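Conserved hypothetical protein TM0937 (Thermotoga maritima, PDB 2ESH) is of unknown function but, as a member of the PadR-like family with a predicted helix-turn-helix domain, is a potential DNA-binding transcription factor. Local coordinates at residues R7-W12 with I41-I46; W12-T17 with Y53-D58; L20-K25 with Y30-R35. One frame throughout, in Å; residues are numbered along the deposited sequence. Where two conformers were deposited one is given.

Overall arrangement
Helix 8-24, near the N terminus, supplies the first segment of all three contacts. Its opening turn meets the loop 41-46 in contact 1, its middle meets helix 52-61 in contact 2, and its last turn meets helix 29-37 in contact 3. Contact 3 closes the shortest loop, with four residues between its segments, and lies within the longer loops that contacts 1 and 2 close. Those two cross, because their segments alternate along the chain, and they share Trp12. Contacts 1 and 3 sit on opposite sides of the chain's centre, about 18 Å apart between centres. Together the three contacts fasten helices 29-37 and 52-61, and the loop joining them, to helix 8-24.

Contact 1. Residues R7-W12 with I41-I46; sequences RGFRGW and IEIPGI
Arg10 and Phe9, neighbours on the first turn of helix 8-24, lean on Ile46 and Ile43, the two ends of a type II beta turn in the loop that leads from helix 29-37 to helix 52-61 of what is probably a winged helix-turn-helix fold. The close side lies at Ile46, which is buried. The aliphatic part of Arg10 runs obliquely across it, with Arg10 CG 3.9 Å from Ile46 CB. A long chain with methylenes before its charge suits this place, since it can pack on a hydrophobic residue and still carry its guanidinium further on, where Arg10 NH1 is hydrogen-bonded to Met49 O.

The other side is looser and nearer to solvent. Phe9 is largely exposed, and its ring meets the loop only through one border: Ile46 CG2 sits at the edge, near the ring plane, 4.1 Å from Phe9 CD2, while Ile43 CG2 approaches Phe9 CE2 obliquely at 3.9 Å. Phe9 reaches out this far because its CG is anti to the backbone N (chi1 172°). Elsewhere the ring touches Met100 of helix 84-116, and both isoleucines also touch Trp13, so branched aliphatic side chains of the loop pack on the helix. Glycine suits the place of Gly45, because at these backbone angles (phi 90°) a CB would press against the carbonyl oxygen of the residue before. Ile46 O lies at the edge of the Arg10 guanidinium, near its plane, yet its closest neighbour in that side chain is a carbon, Arg10 CD, at 3.4 Å.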
loop_
_atom_site.group_PDB
_atom_site.type_symbol
_atom_site.label_atom_id
_atom_site.label_comp_id
_atom_site.label_asym_id
_atom_site.label_seq_id
_atom_site.Cartn_x
_atom_site.Cartn_y
_atom_site.Cartn_z
ATOM N N ARG A 7 -10.083 -2.766 7.708
ATOM C CA ARG A 7 -10.740 -3.020 6.441
ATOM C C ARG A 7 -11.140 -1.701 5.667
ATOM O O ARG A 7 -10.413 -0.698 5.741
ATOM C CB ARG A 7 -11.877 -4.042 6.650
ATOM C CG ARG A 7 -11.562 -5.438 6.061
ATOM C CD ARG A 7 -11.332 -6.642 6.988
ATOM N NE ARG A 7 -9.967 -6.661 7.525
ATOM C CZ ARG A 7 -9.278 -7.734 7.914
ATOM N NH1 ARG A 7 -9.746 -8.980 7.788
ATOM N NH2 ARG A 7 -8.066 -7.542 8.414
ATOM N N GLY A 8 -12.234 -1.728 4.889
ATOM C CA GLY A 8 -12.666 -0.564 4.152
ATOM C C GLY A 8 -11.654 0.004 3.150
ATOM O O GLY A 8 -10.720 -0.686 2.697
ATOM N N PHE A 9 -11.809 1.276 2.796
ATOM C CA PHE A 9 -10.914 1.884 1.869
ATOM C C PHE A 9 -9.487 1.961 2.410
ATOM O O PHE A 9 -8.530 1.752 1.676
ATOM C CB PHE A 9 -11.443 3.272 1.566
ATOM C CG PHE A 9 -10.530 4.103 0.757
ATOM C CD1 PHE A 9 -10.431 3.916 -0.604
ATOM C CD2 PHE A 9 -9.746 5.059 1.354
ATOM C CE1 PHE A 9 -9.567 4.675 -1.384
ATOM C CE2 PHE A 9 -8.896 5.827 0.567
ATOM C CZ PHE A 9 -8.826 5.608 -0.812
ATOM N N ARG A 10 -9.356 2.253 3.705
ATOM C CA ARG A 10 -8.069 2.457 4.406
ATOM C C ARG A 10 -7.194 1.160 4.305
ATOM O O ARG A 10 -5.971 1.227 3.997
ATOM C CB ARG A 10 -8.381 2.789 5.892
ATOM C CG ARG A 10 -7.330 3.600 6.581
ATOM C CD ARG A 10 -7.351 3.504 8.123
ATOM N NE ARG A 10 -6.944 2.153 8.453
ATOM C CZ ARG A 10 -5.699 1.751 8.719
ATOM N NH1 ARG A 10 -4.689 2.634 8.767
ATOM N NH2 ARG A 10 -5.483 0.445 8.955
ATOM N N GLY A 11 -7.857 0.023 4.604
ATOM C CA GLY A 11 -7.403 -1.347 4.307
ATOM C C GLY A 11 -6.794 -1.524 2.905
ATOM O O GLY A 11 -5.670 -1.963 2.778
ATOM N N TRP A 12 -7.491 -1.024 1.882
ATOM C CA TRP A 12 -7.100 -1.207 0.520
ATOM C C TRP A 12 -5.914 -0.302 0.253
ATOM O O TRP A 12 -4.940 -0.645 -0.368
ATOM C CB TRP A 12 -8.297 -0.851 -0.380
ATOM C CG TRP A 12 -7.949 -0.986 -1.823
ATOM C CD1 TRP A 12 -7.975 -2.133 -2.532
ATOM C CD2 TRP A 12 -7.528 0.051 -2.737
ATOM N NE1 TRP A 12 -7.564 -1.904 -3.837
ATOM C CE2 TRP A 12 -7.293 -0.579 -4.001
ATOM C CE3 TRP A 12 -7.352 1.433 -2.626
ATOM C CZ2 TRP A 12 -6.926 0.124 -5.157
ATOM C CZ3 TRP A 12 -6.983 2.150 -3.779
ATOM C CH2 TRP A 12 -6.756 1.495 -5.024
ATOM N N ILE A 41 -0.570 11.103 4.462
ATOM C CA ILE A 41 -1.920 11.381 3.861
ATOM C C ILE A 41 -2.245 12.743 3.185
ATOM O O ILE A 41 -2.338 13.803 3.846
ATOM C CB ILE A 41 -3.092 11.149 4.852
ATOM C CG1 ILE A 41 -2.589 10.999 6.327
ATOM C CG2 ILE A 41 -3.865 10.022 4.356
ATOM C CD1 ILE A 41 -3.534 11.504 7.458
ATOM N N GLU A 42 -2.488 12.683 1.882
ATOM C CA GLU A 42 -3.206 13.758 1.244
ATOM C C GLU A 42 -4.710 13.430 1.116
ATOM O O GLU A 42 -5.400 14.088 0.352
ATOM C CB GLU A 42 -2.565 14.091 -0.125
ATOM C CG GLU A 42 -2.172 15.591 -0.265
ATOM C CD GLU A 42 -0.961 15.952 0.558
ATOM O OE1 GLU A 42 -0.135 15.055 0.872
ATOM O OE2 GLU A 42 -0.833 17.143 0.927
ATOM N N ILE A 43 -5.178 12.440 1.907
ATOM C CA ILE A 43 -6.477 11.725 1.816
ATOM C C ILE A 43 -7.277 11.881 3.104
ATOM O O ILE A 43 -6.887 11.335 4.108
ATOM C CB ILE A 43 -6.316 10.134 1.620
ATOM C CG1 ILE A 43 -5.331 9.782 0.489
ATOM C CG2 ILE A 43 -7.709 9.406 1.476
ATOM C CD1 ILE A 43 -5.796 10.188 -0.928
ATOM N N PRO A 44 -8.409 12.638 3.074
ATOM C CA PRO A 44 -9.199 12.889 4.298
ATOM C C PRO A 44 -9.606 11.632 5.085
ATOM O O PRO A 44 -10.155 10.665 4.516
ATOM C CB PRO A 44 -10.439 13.622 3.752
ATOM C CG PRO A 44 -9.919 14.336 2.542
ATOM C CD PRO A 44 -8.992 13.350 1.916
ATOM N N GLY A 45 -9.281 11.632 6.381
ATOM C CA GLY A 45 -9.756 10.613 7.284
ATOM C C GLY A 45 -8.918 9.357 7.457
ATOM O O GLY A 45 -9.248 8.530 8.323
ATOM N N ILE A 46 -7.854 9.171 6.671
ATOM C CA ILE A 46 -7.185 7.877 6.700
ATOM C C ILE A 46 -6.072 7.660 7.747
ATOM O O ILE A 46 -6.087 6.636 8.486
ATOM C CB ILE A 46 -6.863 7.259 5.293
ATOM C CG1 ILE A 46 -5.610 7.843 4.703
ATOM C CG2 ILE A 46 -8.042 7.366 4.322
ATOM C CD1 ILE A 46 -4.976 6.875 3.728
#

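Contact 2. Residues W12-T17 with Y53-D58; sequences WWLAST and YRVLAD
Val55 points toward helix 8-24 and divides its two methyl groups between neighbouring residues there. Its CG1 meets the end of Leu14, with Val55 CG1 3.8 Å from Leu14 CD2, and the two side chains slant across one another. The second methyl faces backbone instead: Val55 CG2 comes to 4.4 Å from Ala15 CA. Alanine suits that position, because its single methyl does not hold the other helix off, and Ala15 CA and Val55 CA are 6.4 Å apart. Leu14 reaches across by setting its CG anti to the backbone N (chi1 -171°), which brings the branched tip up to Val55; the Leu14 side chain also touches Met49 and Leu36.

In the helix-turn-helix architecture expected of a PadR-like protein, helix 52-61 would be the recognition helix, the one expected to lie in the major groove of DNA, and this small apolar patch, which Ile18 extends along Val55, is one of the places where it rests on helix 8-24.

Away from Val55, helix 8-24 ties its buried hydroxyls to its own backbone. Ser16 OG donates to Trp12 O over 2.7 Å, tilted 33° from the carbonyl plane, while Ser16 N reaches the same oxygen from the opposite face. The small hydroxyl also settles over the centre of the Trp12 ring, 3.7 Å above its plane, with Ile93 of helix 84-116 nearby. In the conformer described, Thr17 OG1 donates to Trp13 O at 2.7 Å, meeting the oxygen almost head-on at a C=O...donor angle of 162°, and Thr17 N bonds to that oxygen as well.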
loop_
_atom_site.group_PDB
_atom_site.type_symbol
_atom_site.label_atom_id
_atom_site.label_comp_id
_atom_site.label_asym_id
_atom_site.label_seq_id
_atom_site.Cartn_x
_atom_site.Cartn_y
_atom_site.Cartn_z
ATOM N N TRP A 12 -7.491 -1.024 1.882
ATOM C CA TRP A 12 -7.100 -1.207 0.520
ATOM C C TRP A 12 -5.914 -0.302 0.253
ATOM O O TRP A 12 -4.940 -0.645 -0.368
ATOM C CB TRP A 12 -8.297 -0.851 -0.380
ATOM C CG TRP A 12 -7.949 -0.986 -1.823
ATOM C CD1 TRP A 12 -7.975 -2.133 -2.532
ATOM C CD2 TRP A 12 -7.528 0.051 -2.737
ATOM N NE1 TRP A 12 -7.564 -1.904 -3.837
ATOM C CE2 TRP A 12 -7.293 -0.579 -4.001
ATOM C CE3 TRP A 12 -7.352 1.433 -2.626
ATOM C CZ2 TRP A 12 -6.926 0.124 -5.157
ATOM C CZ3 TRP A 12 -6.983 2.150 -3.779
ATOM C CH2 TRP A 12 -6.756 1.495 -5.024
ATOM N N TRP A 13 -6.016 0.890 0.779
ATOM C CA TRP A 13 -4.999 1.892 0.567
ATOM C C TRP A 13 -3.709 1.522 1.321
ATOM O O TRP A 13 -2.600 1.783 0.825
ATOM C CB TRP A 13 -5.553 3.232 1.040
ATOM C CG TRP A 13 -4.678 4.363 0.640
ATOM C CD1 TRP A 13 -3.688 4.920 1.365
ATOM C CD2 TRP A 13 -4.670 5.008 -0.613
ATOM N NE1 TRP A 13 -3.115 5.955 0.667
ATOM C CE2 TRP A 13 -3.685 6.008 -0.568
ATOM C CE3 TRP A 13 -5.465 4.893 -1.764
ATOM C CZ2 TRP A 13 -3.420 6.861 -1.662
ATOM C CZ3 TRP A 13 -5.196 5.760 -2.875
ATOM C CH2 TRP A 13 -4.190 6.709 -2.810
ATOM N N LEU A 14 -3.835 0.911 2.504
ATOM C CA LEU A 14 -2.641 0.400 3.199
ATOM C C LEU A 14 -1.919 -0.794 2.436
ATOM O O LEU A 14 -0.725 -0.726 2.109
ATOM C CB LEU A 14 -3.005 0.015 4.674
ATOM C CG LEU A 14 -1.786 -0.325 5.593
ATOM C CD1 LEU A 14 -0.766 0.856 5.824
ATOM C CD2 LEU A 14 -2.273 -0.943 6.958
ATOM N N ALA A 15 -2.659 -1.853 2.121
ATOM C CA ALA A 15 -2.124 -3.025 1.374
ATOM C C ALA A 15 -1.448 -2.575 0.097
ATOM O O ALA A 15 -0.379 -3.069 -0.225
ATOM C CB ALA A 15 -3.217 -4.009 1.066
ATOM N N SER A 16 -2.095 -1.646 -0.620
ATOM C CA SER A 16 -1.659 -1.205 -1.917
ATOM C C SER A 16 -0.359 -0.523 -1.764
ATOM O O SER A 16 0.550 -0.766 -2.535
ATOM C CB SER A 16 -2.688 -0.265 -2.583
ATOM O OG SER A 16 -3.841 -1.104 -2.832
ATOM N N THR A 17 -0.275 0.338 -0.749
ATOM C CA THR A 17 0.911 1.152 -0.546
ATOM C C THR A 17 2.086 0.304 -0.102
ATOM O O THR A 17 3.200 0.504 -0.571
ATOM C CB THR A 17 0.671 2.223 0.531
ATOM O OG1 THR A 17 -0.397 3.075 0.105
ATOM C CG2 THR A 17 1.919 3.024 0.745
ATOM N N TYR A 53 3.447 -5.285 9.859
ATOM C CA TYR A 53 3.607 -6.756 10.027
ATOM C C TYR A 53 2.441 -7.649 9.598
ATOM O O TYR A 53 2.640 -8.669 8.951
ATOM C CB TYR A 53 4.084 -7.173 11.426
ATOM C CG TYR A 53 5.536 -6.770 11.718
ATOM C CD1 TYR A 53 5.825 -5.523 12.306
ATOM C CD2 TYR A 53 6.627 -7.630 11.401
ATOM C CE1 TYR A 53 7.122 -5.115 12.567
ATOM C CE2 TYR A 53 7.961 -7.245 11.691
ATOM C CZ TYR A 53 8.197 -5.975 12.278
ATOM O OH TYR A 53 9.492 -5.536 12.594
ATOM N N ARG A 54 1.215 -7.276 9.932
ATOM C CA ARG A 54 0.135 -8.214 9.688
ATOM C C ARG A 54 -0.382 -8.155 8.199
ATOM O O ARG A 54 -0.874 -9.187 7.630
ATOM C CB ARG A 54 -0.967 -8.077 10.741
ATOM C CG ARG A 54 -1.857 -9.303 10.804
ATOM C CD ARG A 54 -2.671 -9.365 12.082
ATOM N NE ARG A 54 -1.884 -9.503 13.327
ATOM C CZ ARG A 54 -1.722 -10.627 14.043
ATOM N NH1 ARG A 54 -2.251 -11.828 13.692
ATOM N NH2 ARG A 54 -1.012 -10.520 15.144
ATOM N N VAL A 55 -0.236 -7.000 7.553
ATOM C CA VAL A 55 -0.609 -6.957 6.148
ATOM C C VAL A 55 0.529 -7.520 5.268
ATOM O O VAL A 55 0.254 -8.113 4.216
ATOM C CB VAL A 55 -1.178 -5.570 5.592
ATOM C CG1 VAL A 55 -1.845 -4.680 6.685
ATOM C CG2 VAL A 55 -0.113 -4.818 4.862
ATOM N N LEU A 56 1.790 -7.334 5.699
ATOM C CA LEU A 56 2.862 -8.178 5.197
ATOM C C LEU A 56 2.575 -9.696 5.327
ATOM O O LEU A 56 2.597 -10.388 4.320
ATOM C CB LEU A 56 4.225 -7.798 5.709
ATOM C CG LEU A 56 4.667 -6.403 5.404
ATOM C CD1 LEU A 56 5.798 -6.165 6.462
ATOM C CD2 LEU A 56 5.239 -6.131 4.022
ATOM N N ALA A 57 2.305 -10.224 6.510
ATOM C CA ALA A 57 1.983 -11.654 6.578
ATOM C C ALA A 57 0.819 -12.083 5.630
ATOM O O ALA A 57 0.780 -13.234 5.021
ATOM C CB ALA A 57 1.675 -12.083 8.063
ATOM N N ASP A 58 -0.178 -11.192 5.566
ATOM C CA ASP A 58 -1.360 -11.332 4.677
ATOM C C ASP A 58 -0.989 -11.344 3.164
ATOM O O ASP A 58 -1.516 -12.114 2.405
ATOM C CB ASP A 58 -2.339 -10.166 4.991
ATOM C CG ASP A 58 -3.181 -10.407 6.305
ATOM O OD1 ASP A 58 -3.087 -11.497 6.895
ATOM O OD2 ASP A 58 -3.896 -9.478 6.785
#

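Contact 3. Residues L20-K25 with Y30-R35; sequences LLVAEK and YELAER
The guanidinium of Arg35 is inserted between Leu21 CB over one face and Lys25 CE over the other, a cationic group slid under the chain of a second cation. Lys25 CE stands 3.6 Å above the plane of the Arg35 guanidinium, toward its rim, and Lys25 NZ is 4.3 Å from Arg35 NH1. Bends at chi2 and chi3 turn the Arg35 chain back toward the C-terminal end of helix 8-24. There its NH2 makes a short but badly angled, weak bond to Leu21 O (2.6 Å, 123° at the hydrogen), and NH1 a long, weak one to Lys25 O.

Glu31, one turn earlier on the same helix as Arg35, supplies the counter-charge. Arg35 NH1 donates in the guanidinium plane to the syn lone pair of Glu31 OE1 at 2.8 Å and 161°, and Ser27 OG also bonds to that oxygen. Lys25 NZ completes the network with Glu31 OE2 at 2.9 Å, although the position of OE2 is less certain. Beneath the charges lies a hydrophobic layer: Val22 CG2 meets Leu32 CD1 at 3.6 Å, the side chains crossing at about a right angle, while Leu21 CB touches Leu32 CD2. Between segments whose N-to-C directions differ by 112°, branched side chains suit this layer because their methyl ends can meet across the gap, and Leu56 of helix 52-61 continues it into the core of the presumed helix-turn-helix domain.

With a leucine in place of Arg35, Glu31 OE1 would probably lose its in-plane charged partner and turn more freely, and the weak bonds to Leu21 O and Lys25 O would go too. The helix-end carbonyls and the carboxylate are likely to offset the closeness of the two cations, and Glu31, set between them, is likely to stay ionised.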
loop_
_atom_site.group_PDB
_atom_site.type_symbol
_atom_site.label_atom_id
_atom_site.label_comp_id
_atom_site.label_asym_id
_atom_site.label_seq_id
_atom_site.Cartn_x
_atom_site.Cartn_y
_atom_site.Cartn_z
ATOM N N LEU A 20 3.564 -1.807 -2.972
ATOM C CA LEU A 20 4.393 -0.948 -3.758
ATOM C C LEU A 20 5.690 -0.685 -3.110
ATOM O O LEU A 20 6.726 -0.736 -3.801
ATOM C CB LEU A 20 3.732 0.404 -3.945
ATOM C CG LEU A 20 3.991 1.335 -5.099
ATOM C CD1 LEU A 20 3.941 2.754 -4.616
ATOM C CD2 LEU A 20 5.203 1.162 -5.899
ATOM N N LEU A 21 5.651 -0.325 -1.817
ATOM C CA LEU A 21 6.882 0.064 -1.154
ATOM C C LEU A 21 7.800 -1.164 -1.163
ATOM O O LEU A 21 9.003 -1.077 -1.461
ATOM C CB LEU A 21 6.581 0.549 0.287
ATOM C CG LEU A 21 6.104 2.008 0.518
ATOM C CD1 LEU A 21 5.772 2.217 2.024
ATOM C CD2 LEU A 21 7.100 3.017 0.011
ATOM N N VAL A 22 7.219 -2.333 -0.884
ATOM C CA VAL A 22 8.014 -3.532 -1.098
ATOM C C VAL A 22 8.559 -3.785 -2.539
ATOM O O VAL A 22 9.705 -4.187 -2.653
ATOM C CB VAL A 22 7.371 -4.747 -0.598
ATOM C CG1 VAL A 22 8.252 -5.923 -0.961
ATOM C CG2 VAL A 22 7.087 -4.645 0.960
ATOM N N ALA A 23 7.731 -3.595 -3.597
ATOM C CA ALA A 23 8.197 -3.704 -4.975
ATOM C C ALA A 23 9.386 -2.796 -5.222
ATOM O O ALA A 23 10.315 -3.140 -5.951
ATOM C CB ALA A 23 7.061 -3.365 -6.019
ATOM N N GLU A 24 9.320 -1.596 -4.673
ATOM C CA GLU A 24 10.364 -0.615 -4.883
ATOM C C GLU A 24 11.694 -1.025 -4.204
ATOM O O GLU A 24 12.774 -0.845 -4.768
ATOM C CB GLU A 24 9.835 0.721 -4.325
ATOM C CG GLU A 24 8.838 1.419 -5.283
ATOM C CD GLU A 24 8.420 2.820 -4.822
ATOM O OE1 GLU A 24 8.350 3.051 -3.605
ATOM O OE2 GLU A 24 8.083 3.682 -5.669
ATOM N N LYS A 25 11.620 -1.592 -2.984
ATOM C CA LYS A 25 12.827 -2.067 -2.320
ATOM C C LYS A 25 12.472 -3.156 -1.320
ATOM O O LYS A 25 11.860 -2.854 -0.302
ATOM C CB LYS A 25 13.519 -0.939 -1.582
ATOM C CG LYS A 25 14.851 -1.325 -0.889
ATOM C CD LYS A 25 15.543 -0.140 -0.174
ATOM C CE LYS A 25 14.876 0.108 1.242
ATOM N NZ LYS A 25 15.254 1.428 1.981
ATOM N N TYR A 30 10.236 -3.315 10.119
ATOM C CA TYR A 30 10.664 -2.066 10.773
ATOM C C TYR A 30 10.997 -0.919 9.823
ATOM O O TYR A 30 10.526 0.220 10.017
ATOM C CB TYR A 30 11.808 -2.301 11.793
ATOM C CG TYR A 30 12.326 -1.024 12.458
ATOM C CD1 TYR A 30 11.630 -0.419 13.559
ATOM C CD2 TYR A 30 13.491 -0.427 11.991
ATOM C CE1 TYR A 30 12.132 0.781 14.199
ATOM C CE2 TYR A 30 14.012 0.766 12.592
ATOM C CZ TYR A 30 13.344 1.368 13.680
ATOM O OH TYR A 30 13.915 2.517 14.229
ATOM N N GLU A 31 11.811 -1.195 8.809
ATOM C CA GLU A 31 12.193 -0.175 7.847
ATOM C C GLU A 31 10.931 0.251 7.028
ATOM O O GLU A 31 10.775 1.417 6.688
ATOM C CB GLU A 31 13.289 -0.689 6.949
ATOM C CG GLU A 31 13.945 0.349 6.108
ATOM C CD GLU A 31 13.172 0.689 4.768
ATOM O OE1 GLU A 31 12.363 -0.138 4.328
ATOM O OE2 GLU A 31 13.420 1.750 4.145
ATOM N N LEU A 32 10.029 -0.706 6.733
ATOM C CA LEU A 32 8.859 -0.387 5.925
ATOM C C LEU A 32 8.038 0.681 6.590
ATOM O O LEU A 32 7.504 1.554 5.906
ATOM C CB LEU A 32 8.021 -1.632 5.592
ATOM C CG LEU A 32 8.731 -2.290 4.398
ATOM C CD1 LEU A 32 8.492 -3.779 4.215
ATOM C CD2 LEU A 32 8.575 -1.495 3.090
ATOM N N ALA A 33 7.974 0.626 7.915
ATOM C CA ALA A 33 7.224 1.548 8.740
ATOM C C ALA A 33 7.698 2.953 8.534
ATOM O O ALA A 33 6.900 3.871 8.509
ATOM C CB ALA A 33 7.386 1.169 10.191
ATOM N N GLU A 34 9.004 3.135 8.424
ATOM C CA GLU A 34 9.586 4.453 8.245
ATOM C C GLU A 34 9.194 5.073 6.946
ATOM O O GLU A 34 8.933 6.276 6.880
ATOM C CB GLU A 34 11.120 4.382 8.294
ATOM C CG GLU A 34 11.609 3.867 9.623
ATOM C CD GLU A 34 13.121 3.711 9.677
ATOM O OE1 GLU A 34 13.722 3.294 8.641
ATOM O OE2 GLU A 34 13.676 3.994 10.789
ATOM N N ARG A 35 9.245 4.260 5.894
ATOM C CA ARG A 35 8.863 4.709 4.564
ATOM C C ARG A 35 7.361 4.888 4.460
ATOM O O ARG A 35 6.877 5.649 3.633
ATOM C CB ARG A 35 9.329 3.698 3.534
ATOM C CG ARG A 35 10.675 3.981 2.998
ATOM C CD ARG A 35 11.371 2.669 2.634
ATOM N NE ARG A 35 11.040 2.163 1.310
ATOM C CZ ARG A 35 10.942 0.860 0.969
ATOM N NH1 ARG A 35 11.253 -0.152 1.811
ATOM N NH2 ARG A 35 10.580 0.572 -0.267
#